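PDB 4DIM: phosphoribosylglycinamide synthetase from Anaerococcus prevotii, which probably binds ATP and a metal ion and acts as a ligase of the ATP-grasp family. Local coordinates for residues D61-E64 and Q65-D69. Numbering follows the deposited sequence.
Sequences DEVE and QKVKD
Lys-66 lays its chain across that of Glu-62, one helical turn earlier, and the lysine touches with its methylene CE, not its ammonium. CE of Lys-66 comes 3.3 Å from OE1 of Glu-62, whereas NZ of Lys-66 stays 4.7 Å from that OE1, because the lysine bends at its last torsion (chi4 -80°) and carries the ammonium away. Between the same two residues the backbone makes one sound bond of helix 60-66, Lys-66 N to Glu-62 O at 3.1 Å; another i to i+4 bond, Val-67 N to Val-63 O, is weak at 3.2 Å with an N-H...O angle of 130°. Helix 60-66 is the helix of a beta-alpha-beta crossover, strand 51-54 to strand 74-76, in the Rossmann-like parallel sheet at the N-terminal end. On the buried side CG1 of Val-63 meets CG1 of Val-67 at 4.2 Å, and both valines pack against helix 84-94. Farther out, Asp-56 N binds OE1 of Glu-62, Tyr-54 O accepts a weak hydrogen bond from Lys-66 NZ, and Asp-61 forms a salt bridge with Arg-89. With alanine at Glu-62, Asp-56 N is likely to lose its carboxylate acceptor and the Lys-66 methylenes to be uncovered along one flank.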
ATOM      1  N   ASP A  61     -17.984   6.119 -11.934  1.00105.96           N
ATOM      2  CA  ASP A  61     -18.950   6.673 -12.897  1.00109.89           C
ATOM      3  C   ASP A  61     -18.889   8.214 -12.935  1.00110.81           C
ATOM      4  O   ASP A  61     -18.828   8.781 -14.021  1.00112.08           O
ATOM      5  CB  ASP A  61     -20.382   6.198 -12.594  1.00115.17           C
ATOM      6  CG  ASP A  61     -20.710   4.853 -13.224  1.00130.13           C
ATOM      7  OD1 ASP A  61     -20.490   3.815 -12.558  1.00130.20           O
ATOM      8  OD2 ASP A  61     -21.084   4.832 -14.420  1.00138.17           O
ATOM      9  N   GLU A  62     -18.877   8.879 -11.772  1.00104.07           N
ATOM     10  CA  GLU A  62     -18.756  10.345 -11.707  1.00103.87           C
ATOM     11  C   GLU A  62     -17.457  10.812 -12.330  1.00106.99           C
ATOM     12  O   GLU A  62     -17.436  11.767 -13.086  1.00107.66           O
ATOM     13  CB  GLU A  62     -18.801  10.823 -10.251  1.00103.58           C
ATOM     14  CG  GLU A  62     -18.861  12.332 -10.080  1.00114.79           C
ATOM     15  CD  GLU A  62     -18.289  12.792  -8.758  1.00129.72           C
ATOM     16  OE1 GLU A  62     -17.063  13.043  -8.704  1.00130.39           O
ATOM     17  OE2 GLU A  62     -19.046  12.841  -7.761  1.00114.15           O
ATOM     18  N   VAL A  63     -16.369  10.133 -11.983  1.00102.71           N
ATOM     19  CA  VAL A  63     -15.033  10.458 -12.448  1.00100.33           C
ATOM     20  C   VAL A  63     -14.939  10.383 -13.958  1.00104.37           C
ATOM     21  O   VAL A  63     -14.378  11.293 -14.548  1.00104.44           O
ATOM     22  CB  VAL A  63     -14.006   9.537 -11.766  1.00101.18           C
ATOM     23  CG1 VAL A  63     -12.666   9.537 -12.500  1.00100.36           C
ATOM     24  CG2 VAL A  63     -13.816   9.963 -10.319  1.00 99.22           C
ATOM     25  N   GLU A  64     -15.464   9.308 -14.568  1.00101.32           N
ATOM     26  CA  GLU A  64     -15.458   9.093 -16.019  1.00103.44           C
ATOM     27  C   GLU A  64     -16.088  10.299 -16.754  1.00111.05           C
ATOM     28  O   GLU A  64     -15.592  10.727 -17.797  1.00112.16           O
ATOM     29  CB  GLU A  64     -16.229   7.792 -16.331  1.00106.52           C
ATOM     30  CG  GLU A  64     -16.264   7.354 -17.786  1.00117.85           C
ATOM     31  CD  GLU A  64     -17.491   6.549 -18.178  1.00133.57           C
ATOM     32  OE1 GLU A  64     -17.973   5.739 -17.352  1.00112.63           O
ATOM     33  OE2 GLU A  64     -17.944   6.701 -19.335  1.00132.00           O
ATOM     34  N   GLN A  65     -17.165  10.844 -16.193  1.00109.32           N
ATOM     35  CA  GLN A  65     -17.857  11.990 -16.767  1.00113.62           C
ATOM     36  C   GLN A  65     -17.007  13.251 -16.651  1.00118.16           C
ATOM     37  O   GLN A  65     -16.838  13.983 -17.623  1.00121.46           O
ATOM     38  CB  GLN A  65     -19.230  12.213 -16.074  1.00116.61           C
ATOM     39  CG  GLN A  65     -20.442  11.493 -16.710  1.00136.89           C
ATOM     40  CD  GLN A  65     -20.172  10.123 -17.311  1.00154.13           C
ATOM     41  OE1 GLN A  65     -20.135   9.097 -16.613  1.00149.58           O
ATOM     42  NE2 GLN A  65     -20.027  10.066 -18.633  1.00140.64           N
ATOM     43  N   LYS A  66     -16.475  13.497 -15.465  1.00111.49           N
ATOM     44  CA  LYS A  66     -15.716  14.706 -15.176  1.00110.05           C
ATOM     45  C   LYS A  66     -14.384  14.846 -15.959  1.00112.42           C
ATOM     46  O   LYS A  66     -13.951  15.986 -16.116  1.00113.52           O
ATOM     47  CB  LYS A  66     -15.452  14.814 -13.652  1.00109.33           C
ATOM     48  CG  LYS A  66     -16.714  15.190 -12.864  1.00120.75           C
ATOM     49  CD  LYS A  66     -16.466  15.353 -11.370  1.00132.49           C
ATOM     50  CE  LYS A  66     -17.708  15.734 -10.573  1.00147.24           C
ATOM     51  NZ  LYS A  66     -18.035  17.188 -10.655  1.00159.36           N
ATOM     52  N   VAL A  67     -13.780  13.747 -16.489  1.00105.80           N
ATOM     53  CA  VAL A  67     -12.467  13.774 -17.166  1.00103.55           C
ATOM     54  C   VAL A  67     -12.530  14.011 -18.674  1.00109.69           C
ATOM     55  O   VAL A  67     -11.491  14.225 -19.309  1.00110.21           O
ATOM     56  CB  VAL A  67     -11.661  12.487 -16.897  1.00104.35           C
ATOM     57  CG1 VAL A  67     -11.432  12.310 -15.405  1.00100.96           C
ATOM     58  CG2 VAL A  67     -12.312  11.234 -17.510  1.00105.11           C
ATOM     59  N   LYS A  68     -13.705  13.945 -19.253  1.00108.47           N
ATOM     60  CA  LYS A  68     -13.837  14.133 -20.696  1.00112.42           C
ATOM     61  C   LYS A  68     -13.418  15.546 -21.127  1.00117.67           C
ATOM     62  O   LYS A  68     -12.772  15.700 -22.175  1.00116.67           O
ATOM     63  CB  LYS A  68     -15.270  13.813 -21.169  1.00117.81           C
ATOM     64  CG  LYS A  68     -15.424  12.349 -21.657  1.00138.67           C
ATOM     65  CD  LYS A  68     -14.792  12.084 -23.070  1.00151.00           C
ATOM     66  CE  LYS A  68     -14.820  10.620 -23.474  1.00160.68           C
ATOM     67  NZ  LYS A  68     -13.839  10.300 -24.548  1.00165.55           N
ATOM     68  N   ASP A  69     -13.712  16.560 -20.279  1.00115.46           N
ATOM     69  CA  ASP A  69     -13.359  17.945 -20.570  1.00116.60           C
ATOM     70  C   ASP A  69     -12.091  18.407 -19.810  1.00114.62           C
ATOM     71  O   ASP A  69     -11.813  19.599 -19.832  1.00114.49           O
ATOM     72  CB  ASP A  69     -14.558  18.853 -20.263  1.00121.23           C
ATOM     73  CG  ASP A  69     -15.807  18.519 -21.084  1.00141.13           C
ATOM     74  OD1 ASP A  69     -15.909  18.997 -22.252  1.00146.07           O
ATOM     75  OD2 ASP A  69     -16.678  17.786 -20.567  1.00149.32           O
TER